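Local coordinates for protein HpuA (Kingella denitrificans ATCC 33394, PDB 5EC6) that probably serves as an outer-membrane lipoprotein receptor that binds haemoglobin so that its iron can be taken up, at residues G258-G263 with G286-G291. Sequence-based numbering, arbitrary orientation.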
ATOM      1  N   GLY A 258       3.682  18.936   2.066  1.00 18.72           N
ATOM      2  CA  GLY A 258       3.377  17.799   2.948  1.00 19.19           C
ATOM      3  C   GLY A 258       4.618  17.010   3.271  1.00 17.96           C
ATOM      4  O   GLY A 258       5.583  16.989   2.527  1.00 17.87           O
ATOM      5  N   GLN A 259       4.576  16.342   4.425  1.00 16.89           N
ATOM      6  CA  GLN A 259       5.633  15.480   4.843  0.51 16.75           C
ATOM      7  C   GLN A 259       5.385  14.046   4.353  1.00 15.45           C
ATOM      8  O   GLN A 259       4.334  13.489   4.608  1.00 16.31           O
ATOM      9  CB  GLN A 259       5.712  15.529   6.379  0.51 18.38           C
ATOM     10  CG  GLN A 259       5.933  16.935   6.949  0.51 20.40           C
ATOM     11  CD  GLN A 259       7.171  17.610   6.358  0.51 21.72           C
ATOM     12  OE1 GLN A 259       8.239  17.025   6.356  0.51 23.65           O
ATOM     13  NE2 GLN A 259       7.011  18.805   5.794  0.51 22.35           N
ATOM     14  N   VAL A 260       6.341  13.514   3.613  1.00 15.15           N
ATOM     15  CA  VAL A 260       6.285  12.153   3.051  1.00 15.18           C
ATOM     16  C   VAL A 260       6.996  11.221   4.061  1.00 15.88           C
ATOM     17  O   VAL A 260       8.082  11.542   4.571  1.00 16.07           O
ATOM     18  CB  VAL A 260       6.991  12.082   1.724  1.00 14.91           C
ATOM     19  CG1 VAL A 260       6.997  10.656   1.195  1.00 16.19           C
ATOM     20  CG2 VAL A 260       6.366  13.095   0.718  1.00 16.10           C
ATOM     21  N   SER A 261       6.344  10.103   4.380  1.00 15.16           N
ATOM     22  CA  SER A 261       6.952   9.060   5.191  0.63 16.25           C
ATOM     23  C   SER A 261       6.534   7.735   4.602  1.00 15.94           C
ATOM     24  O   SER A 261       5.353   7.490   4.422  1.00 16.04           O
ATOM     25  CB  SER A 261       6.436   9.142   6.627  0.63 18.40           C
ATOM     26  OG  SER A 261       7.161   8.228   7.410  0.63 18.96           O
ATOM     27  N   GLY A 262       7.498   6.886   4.299  1.00 14.99           N
ATOM     28  CA  GLY A 262       7.153   5.604   3.732  1.00 15.15           C
ATOM     29  C   GLY A 262       8.296   4.628   3.676  1.00 16.25           C
ATOM     30  O   GLY A 262       9.329   4.851   4.286  1.00 15.89           O
ATOM     31  N   GLY A 263       8.079   3.536   2.974  1.00 14.91           N
ATOM     32  CA  GLY A 263       9.087   2.498   2.892  1.00 15.86           C
ATOM     33  C   GLY A 263       8.899   1.542   1.797  1.00 14.67           C
ATOM     34  O   GLY A 263       7.898   1.577   1.035  1.00 14.49           O
ATOM     35  N   GLY A 286       3.331   4.481   1.661  1.00 14.08           N
ATOM     36  CA  GLY A 286       3.588   5.501   2.615  1.00 14.74           C
ATOM     37  C   GLY A 286       2.430   6.451   2.794  1.00 15.87           C
ATOM     38  O   GLY A 286       1.319   6.188   2.328  1.00 15.76           O
ATOM     39  N   THR A 287       2.730   7.566   3.467  1.00 14.77           N
ATOM     40  CA  THR A 287       1.748   8.610   3.732  1.00 15.45           C
ATOM     41  C   THR A 287       2.319   9.961   3.318  1.00 15.17           C
ATOM     42  O   THR A 287       3.546  10.150   3.247  1.00 15.89           O
ATOM     43  CB  THR A 287       1.322   8.654   5.218  1.00 16.05           C
ATOM     44  OG1 THR A 287       2.473   8.836   6.052  1.00 17.64           O
ATOM     45  CG2 THR A 287       0.569   7.378   5.591  1.00 15.84           C
ATOM     46  N   VAL A 288       1.394  10.884   3.090  1.00 15.21           N
ATOM     47  CA  VAL A 288       1.755  12.286   2.843  1.00 14.48           C
ATOM     48  C   VAL A 288       0.884  13.131   3.736  1.00 16.53           C
ATOM     49  O   VAL A 288      -0.322  13.024   3.664  1.00 17.17           O
ATOM     50  CB  VAL A 288       1.599  12.735   1.367  1.00 15.45           C
ATOM     51  CG1 VAL A 288       2.190  14.115   1.216  1.00 17.38           C
ATOM     52  CG2 VAL A 288       2.286  11.785   0.418  1.00 14.90           C
ATOM     53  N   ASN A 289       1.501  13.904   4.628  1.00 15.27           N
ATOM     54  CA  ASN A 289       0.799  14.569   5.714  1.00 16.40           C
ATOM     55  C   ASN A 289       1.010  16.085   5.613  1.00 16.76           C
ATOM     56  O   ASN A 289       2.145  16.568   5.809  1.00 16.56           O
ATOM     57  CB  ASN A 289       1.309  14.076   7.054  1.00 17.98           C
ATOM     58  CG  ASN A 289       0.397  14.456   8.204  1.00 19.09           C
ATOM     59  OD1 ASN A 289      -0.183  15.568   8.247  1.00 19.96           O
ATOM     60  ND2 ASN A 289       0.266  13.525   9.168  1.00 20.53           N
ATOM     61  N   PHE A 290      -0.087  16.789   5.300  1.00 16.62           N
ATOM     62  CA  PHE A 290      -0.080  18.245   5.099  1.00 18.54           C
ATOM     63  C   PHE A 290      -0.487  18.995   6.390  1.00 22.65           C
ATOM     64  O   PHE A 290      -0.558  20.225   6.405  1.00 22.91           O
ATOM     65  CB  PHE A 290      -1.039  18.580   3.959  1.00 18.07           C
ATOM     66  CG  PHE A 290      -0.617  18.027   2.635  1.00 18.47           C
ATOM     67  CD1 PHE A 290       0.262  18.735   1.803  1.00 18.31           C
ATOM     68  CD2 PHE A 290      -1.028  16.760   2.238  1.00 18.70           C
ATOM     69  CE1 PHE A 290       0.656  18.236   0.582  1.00 18.91           C
ATOM     70  CE2 PHE A 290      -0.605  16.228   1.034  1.00 19.94           C
ATOM     71  CZ  PHE A 290       0.249  16.978   0.191  1.00 18.87           C
ATOM     72  N   GLY A 291      -0.722  18.260   7.465  1.00 21.02           N
ATOM     73  CA  GLY A 291      -1.215  18.834   8.716  1.00 21.48           C
ATOM     74  C   GLY A 291      -2.205  17.939   9.396  1.00 22.17           C
ATOM     75  O   GLY A 291      -2.916  17.159   8.747  1.00 20.01           O
TER
HETATM   76  O   HOH W   1       3.630  11.371   6.286  1.00 17.45           O
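S261 and T287 pair backbone to backbone in both directions: T287 N reaches S261 O at 2.8 Å, and S261 N gives a nearly straight bond to T287 O. Two residues along each strand, Q259 and N289 form a second hydrogen-bonded pair, with Q259 N 2.8 Å from N289 O although it sits well above that carbonyl's plane. Q259 O does double duty, accepting from N289 N and from a water 2.8 Å away that also hydrogen-bonds T287 OG1. That hydroxyl is put within reach of the water by a chi1 of 57°, which sets OG1 between the backbone N and the carbonyl carbon. These are neighbouring antiparallel strands of a beta-barrel domain, 256-265 and 283-289, flanked by 246-253 beside the first and 298-308 beside the second. At the non-hydrogen-bonded positions the face changes: V260 and V288 meet through their CG2 methyls at 4.3 Å, with F247 and A251 packing against V260. Further along, at the next non-hydrogen-bonded pair, the CA atoms of G262 and G286 come to 3.7 Å, so the two backbones touch directly. The strand ends past N289, whose OD1 accepts from G291 N in an Asx turn. Here F290 folds back, and one face of its ring covers G258, whose CA lies 3.9 Å from the ring centroid in a CH-pi contact, while S253 and L296 also touch the F290 side chain.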